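Local coordinates for sesquisabinene B synthase 2 (Santalum album, PDB 6A2A), which probably catalyses the magnesium- or manganese-dependent cyclisation of farnesyl diphosphate to the sesquiterpene sesquisabinene B, as a member of the plant terpene synthase family, at residues 362-367 and 378-383; 196-201 and 205-210. All coordinates share one frame; numbering follows the deposited sequence.

Interaction 1: residues 362-367 and 378-383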
loop_
_atom_site.group_PDB
_atom_site.type_symbol
_atom_site.label_atom_id
_atom_site.label_comp_id
_atom_site.label_asym_id
_atom_site.label_seq_id
_atom_site.Cartn_x
_atom_site.Cartn_y
_atom_site.Cartn_z
ATOM N N ASN A 362 6.845 -11.438 -3.668
ATOM C CA ASN A 362 7.784 -10.552 -4.382
ATOM C C ASN A 362 7.998 -9.226 -3.634
ATOM O O ASN A 362 9.149 -8.770 -3.573
ATOM C CB ASN A 362 7.325 -10.334 -5.817
ATOM C CG ASN A 362 7.387 -11.595 -6.655
ATOM O OD1 ASN A 362 8.166 -12.494 -6.367
ATOM N ND2 ASN A 362 6.598 -11.632 -7.729
ATOM N N ASP A 363 6.939 -8.574 -3.141
ATOM C CA ASP A 363 7.048 -7.414 -2.315
ATOM C C ASP A 363 7.903 -7.624 -1.066
ATOM O O ASP A 363 8.800 -6.823 -0.729
ATOM C CB ASP A 363 5.667 -6.891 -1.892
ATOM C CG ASP A 363 4.863 -6.250 -3.013
ATOM O OD1 ASP A 363 5.446 -5.884 -4.063
ATOM O OD2 ASP A 363 3.613 -6.045 -2.809
ATOM N N ILE A 364 7.689 -8.746 -0.378
ATOM C CA ILE A 364 8.427 -9.038 0.868
ATOM C C ILE A 364 9.896 -9.301 0.549
ATOM O O ILE A 364 10.795 -8.771 1.213
ATOM C CB ILE A 364 7.773 -10.207 1.625
ATOM C CG1 ILE A 364 6.413 -9.753 2.159
ATOM C CG2 ILE A 364 8.662 -10.711 2.751
ATOM C CD1 ILE A 364 5.539 -10.814 2.793
ATOM N N GLY A 365 10.154 -10.107 -0.482
ATOM C CA GLY A 365 11.542 -10.378 -0.877
ATOM C C GLY A 365 12.247 -9.106 -1.311
ATOM O O GLY A 365 13.475 -8.927 -1.039
ATOM N N TYR A 366 11.522 -8.231 -1.982
ATOM C CA TYR A 366 12.063 -6.969 -2.439
ATOM C C TYR A 366 12.401 -6.063 -1.236
ATOM O O TYR A 366 13.450 -5.376 -1.219
ATOM C CB TYR A 366 11.106 -6.283 -3.404
ATOM C CG TYR A 366 11.704 -4.999 -3.922
ATOM C CD1 TYR A 366 11.592 -3.819 -3.213
ATOM C CD2 TYR A 366 12.437 -5.008 -5.092
ATOM C CE1 TYR A 366 12.153 -2.645 -3.691
ATOM C CE2 TYR A 366 12.975 -3.839 -5.594
ATOM C CZ TYR A 366 12.851 -2.663 -4.883
ATOM O OH TYR A 366 13.471 -1.520 -5.326
ATOM N N TRP A 367 11.543 -6.028 -0.223
ATOM C CA TRP A 367 11.818 -5.223 0.979
ATOM C C TRP A 367 13.167 -5.673 1.552
ATOM O O TRP A 367 13.970 -4.837 2.004
ATOM C CB TRP A 367 10.716 -5.420 2.035
ATOM C CG TRP A 367 10.836 -4.574 3.269
ATOM C CD1 TRP A 367 10.162 -3.423 3.516
ATOM C CD2 TRP A 367 11.586 -4.856 4.474
ATOM N NE1 TRP A 367 10.414 -2.970 4.781
ATOM C CE2 TRP A 367 11.314 -3.805 5.379
ATOM C CE3 TRP A 367 12.463 -5.869 4.865
ATOM C CZ2 TRP A 367 11.872 -3.758 6.657
ATOM C CZ3 TRP A 367 13.038 -5.815 6.122
ATOM C CH2 TRP A 367 12.738 -4.770 6.998
ATOM N N PRO A 378 13.770 -15.492 -3.653
ATOM C CA PRO A 378 13.954 -16.954 -3.687
ATOM C C PRO A 378 13.476 -17.641 -2.397
ATOM O O PRO A 378 12.903 -18.726 -2.466
ATOM C CB PRO A 378 15.467 -17.120 -3.869
ATOM C CG PRO A 378 15.800 -15.921 -4.683
ATOM C CD PRO A 378 15.010 -14.800 -4.043
ATOM N N CYS A 379 13.710 -16.965 -1.255
ATOM C CA CYS A 379 13.373 -17.467 0.063
ATOM C C CYS A 379 11.833 -17.567 0.206
ATOM O O CYS A 379 11.300 -18.647 0.550
ATOM C CB CYS A 379 14.013 -16.588 1.151
ATOM S SG CYS A 379 13.470 -17.054 2.818
ATOM N N THR A 380 11.118 -16.484 -0.059
ATOM C CA THR A 380 9.667 -16.480 0.084
ATOM C C THR A 380 9.053 -17.474 -0.915
ATOM O O THR A 380 8.099 -18.152 -0.611
ATOM C CB THR A 380 9.097 -15.055 -0.035
ATOM O OG1 THR A 380 9.405 -14.472 -1.309
ATOM C CG2 THR A 380 9.692 -14.165 1.036
ATOM N N ALA A 381 9.595 -17.533 -2.133
ATOM C CA ALA A 381 9.061 -18.492 -3.150
ATOM C C ALA A 381 9.224 -19.931 -2.663
ATOM O O ALA A 381 8.306 -20.735 -2.783
ATOM C CB ALA A 381 9.741 -18.261 -4.490
ATOM N N LYS A 382 10.364 -20.223 -2.038
ATOM C CA LYS A 382 10.699 -21.531 -1.554
ATOM C C LYS A 382 9.772 -21.965 -0.413
ATOM O O LYS A 382 9.270 -23.087 -0.433
ATOM C CB LYS A 382 12.155 -21.558 -1.068
ATOM C CG LYS A 382 12.546 -22.894 -0.434
ATOM C CD LYS A 382 12.473 -24.044 -1.393
ATOM C CE LYS A 382 13.216 -25.247 -0.842
ATOM N NZ LYS A 382 12.831 -26.483 -1.557
ATOM N N VAL A 383 9.538 -21.088 0.588
ATOM C CA VAL A 383 8.680 -21.522 1.697
ATOM C C VAL A 383 7.237 -21.684 1.228
ATOM O O VAL A 383 6.539 -22.594 1.698
ATOM C CB VAL A 383 8.789 -20.633 2.948
ATOM C CG1 VAL A 383 10.211 -20.719 3.483
ATOM C CG2 VAL A 383 8.396 -19.168 2.673
#
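Gly365 and Thr380 bring two consecutive helices together in broadly opposite senses, with their CA atoms 6.5 Å apart, the nearest CA pair between 362-367 and 378-383. The two form a helix-loop-helix corner of the metal-binding domain, the all-helical class I terpene synthase fold: helix 348-372 turns through a short loop into helix 377-400, and a backbone hydrogen bond between Gly365 and Gly376 ties the turn. Gly365 suits the closest point because it puts no side chain between the backbones, and the methyl CG2 of Thr380 comes within 4.4 Å of the Gly365 N.

One step back, Ile364 adds the methyl contact. A chi1 of -69° puts its CG2 anti to the backbone N, where it faces the threonine methyl; Ile364 CG2 and Thr380 CG2 touch at 4.0 Å, with the two side chains slanting across each other. Ile364 also packs on Met304 and Val308 of helix 299-321, so this branched residue bridges the corner and the core helix that carries the metal-binding Asp316 and Asp320. On other sides of helix 348-372, Asn362 OD1 is bonded to Trp338 NE1 and Tyr366 OH to Thr270 O of the second subunit.

Threonine fits its buried place by offering a methyl and a hydroxyl from one carbon. The hydroxyl is directed at backbone carbonyls: it bonds to Ser361 O, just before the first segment, and to Ile377 O in its own helix, and weakly to Gly376 O. As it has a single proton to give, these acceptors probably share it. What places the oxygen there is a chi1 of 60°, with Thr380 OG1 lodged between the backbone N and the carbonyl carbon.

Interaction 2: residues 196-201 and 205-210; sequences GKIPSP and KKVSHA
Lys205 meets Pro201 where the loop ending at Ser200 runs into helix 201-212: the Lys205 N donates to Pro201 O over 3.0 Å, closing the first turn of the helix in the N-terminal domain. Proline suits the first turn of a helix, where its missing N-H costs no bond and its ring restrains phi; Ser200 precedes it at the N-cap position, without a capping bond from its side chain. The Lys205 stem stays close to the same oxygen, with CG 3.4 Å from Pro201 O, before the chain bends and carries NZ off to Thr230 OG1. Lys206 continues along another face, its amine in a salt bridge with Glu234.

Val207 turns back to the loop and meets Ile198. The isoleucine CD1 sits over the valine branch point, nearly equidistant from Val207 CB at 3.9 Å and from both methyls, and the two side chains cross at about a right angle. Ile198 CG1 lies beside the backbone N (chi1 -61°), and an extended chi2 (165°) carries CD1 out to the valine. Val207, a buried residue, packs on Val160 of helix 160-170 as well as on the loop. Ser208, its CB also facing the loop, makes a weak hydrogen bond through OG to Glu195 OE2, just before the first segment. Next, His209 stacks on Trp226 and bonds to Glu223, while the small Ala210 fits against Leu164 and Glu168.

The loop bends at an inverse gamma turn centred on Pro199. The main-chain bond of Lys205 fixes the start of the helix, and Ile198 on Val207 folds the loop against it. The loop-helix contact proper is therefore apolar, the polar bond being internal to the helix, and Lys205 and Lys206 direct their amines to partners outside the contact.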
loop_
_atom_site.group_PDB
_atom_site.type_symbol
_atom_site.label_atom_id
_atom_site.label_comp_id
_atom_site.label_asym_id
_atom_site.label_seq_id
_atom_site.Cartn_x
_atom_site.Cartn_y
_atom_site.Cartn_z
ATOM N N GLY A 196 -12.314 -21.550 41.347
ATOM C CA GLY A 196 -13.706 -21.094 41.311
ATOM C C GLY A 196 -14.279 -20.904 42.714
ATOM O O GLY A 196 -15.324 -20.219 42.851
ATOM N N LYS A 197 -13.622 -21.448 43.760
ATOM C CA LYS A 197 -14.177 -21.410 45.140
ATOM C C LYS A 197 -13.256 -20.663 46.119
ATOM O O LYS A 197 -13.424 -20.887 47.330
ATOM C CB LYS A 197 -14.399 -22.827 45.679
ATOM C CG LYS A 197 -15.154 -23.771 44.755
ATOM C CD LYS A 197 -15.596 -25.053 45.427
ATOM C CE LYS A 197 -14.541 -26.133 45.389
ATOM N NZ LYS A 197 -15.148 -27.483 45.515
ATOM N N ILE A 198 -12.356 -19.764 45.633
ATOM C CA ILE A 198 -11.345 -19.086 46.449
ATOM C C ILE A 198 -11.976 -17.746 46.833
ATOM O O ILE A 198 -12.334 -16.958 45.947
ATOM C CB ILE A 198 -9.976 -18.897 45.723
ATOM C CG1 ILE A 198 -9.327 -20.225 45.316
ATOM C CG2 ILE A 198 -8.966 -18.115 46.532
ATOM C CD1 ILE A 198 -8.185 -20.064 44.305
ATOM N N PRO A 199 -12.039 -17.461 48.144
ATOM C CA PRO A 199 -12.865 -16.306 48.626
ATOM C C PRO A 199 -12.018 -15.026 48.782
ATOM O O PRO A 199 -12.150 -14.265 49.772
ATOM C CB PRO A 199 -13.430 -16.870 49.913
ATOM C CG PRO A 199 -12.221 -17.571 50.513
ATOM C CD PRO A 199 -11.558 -18.233 49.313
ATOM N N SER A 200 -11.233 -14.745 47.737
ATOM C CA SER A 200 -10.188 -13.723 47.742
ATOM C C SER A 200 -9.924 -13.344 46.292
ATOM O O SER A 200 -9.152 -14.042 45.642
ATOM C CB SER A 200 -8.903 -14.213 48.338
ATOM O OG SER A 200 -7.839 -13.359 47.929
ATOM N N PRO A 201 -10.591 -12.290 45.831
ATOM C CA PRO A 201 -10.882 -12.039 44.445
ATOM C C PRO A 201 -9.629 -12.064 43.563
ATOM O O PRO A 201 -9.700 -12.689 42.500
ATOM C CB PRO A 201 -11.513 -10.638 44.407
ATOM C CG PRO A 201 -12.098 -10.494 45.772
ATOM C CD PRO A 201 -11.086 -11.163 46.663
ATOM N N LYS A 205 -8.916 -14.993 40.680
ATOM C CA LYS A 205 -8.822 -14.667 39.265
ATOM C C LYS A 205 -7.522 -15.241 38.709
ATOM O O LYS A 205 -7.521 -15.894 37.645
ATOM C CB LYS A 205 -8.790 -13.169 38.998
ATOM C CG LYS A 205 -10.087 -12.400 39.149
ATOM C CD LYS A 205 -9.977 -10.954 38.612
ATOM C CE LYS A 205 -9.565 -10.930 37.149
ATOM N NZ LYS A 205 -9.508 -9.562 36.556
ATOM N N LYS A 206 -6.437 -14.955 39.383
ATOM C CA LYS A 206 -5.108 -15.370 38.897
ATOM C C LYS A 206 -5.009 -16.886 38.835
ATOM O O LYS A 206 -4.373 -17.414 37.881
ATOM C CB LYS A 206 -3.974 -14.850 39.777
ATOM C CG LYS A 206 -3.729 -13.371 39.587
ATOM C CD LYS A 206 -2.328 -12.945 39.890
ATOM C CE LYS A 206 -1.996 -13.049 41.348
ATOM N NZ LYS A 206 -0.647 -12.497 41.629
ATOM N N VAL A 207 -5.647 -17.609 39.773
ATOM C CA VAL A 207 -5.511 -19.077 39.777
ATOM C C VAL A 207 -6.262 -19.689 38.591
ATOM O O VAL A 207 -5.766 -20.590 37.914
ATOM C CB VAL A 207 -5.971 -19.692 41.107
ATOM C CG1 VAL A 207 -6.262 -21.165 40.979
ATOM C CG2 VAL A 207 -4.952 -19.422 42.176
ATOM N N SER A 208 -7.473 -19.204 38.371
ATOM C CA SER A 208 -8.321 -19.656 37.308
ATOM C C SER A 208 -7.636 -19.420 35.949
ATOM O O SER A 208 -7.655 -20.302 35.049
ATOM C CB SER A 208 -9.637 -18.938 37.446
ATOM O OG SER A 208 -10.489 -19.306 36.420
ATOM N N HIS A 209 -7.083 -18.235 35.819
ATOM C CA HIS A 209 -6.397 -17.794 34.626
ATOM C C HIS A 209 -5.205 -18.704 34.383
ATOM O O HIS A 209 -4.983 -19.171 33.252
ATOM C CB HIS A 209 -5.977 -16.359 34.787
ATOM C CG HIS A 209 -5.467 -15.667 33.568
ATOM N ND1 HIS A 209 -6.319 -15.228 32.584
ATOM C CD2 HIS A 209 -4.253 -15.177 33.258
ATOM C CE1 HIS A 209 -5.653 -14.492 31.711
ATOM N NE2 HIS A 209 -4.381 -14.438 32.092
ATOM N N ALA A 210 -4.469 -18.997 35.442
ATOM C CA ALA A 210 -3.295 -19.863 35.359
ATOM C C ALA A 210 -3.635 -21.297 34.995
ATOM O O ALA A 210 -2.899 -21.932 34.213
ATOM C CB ALA A 210 -2.544 -19.856 36.654
#

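Overall arrangement
Interaction 2 comes first along the chain and closes before interaction 1 opens. The two lie on opposite sides of the chain's centre, with their own centres 47 Å apart and their nearest atoms about 31 Å apart, so they do not touch. They share no helix. Residues 196-201 and 205-210 belong to the N-terminal terpene synthase domain and join a loop to helix 201-212, whereas 362-367 and 378-383 pair helices 348-372 and 377-400 in the metal-binding domain, next to the second subunit. Both connect neighbours in sequence and lie away from the metal-binding residues, so each belongs to the local framework of its own helical domain.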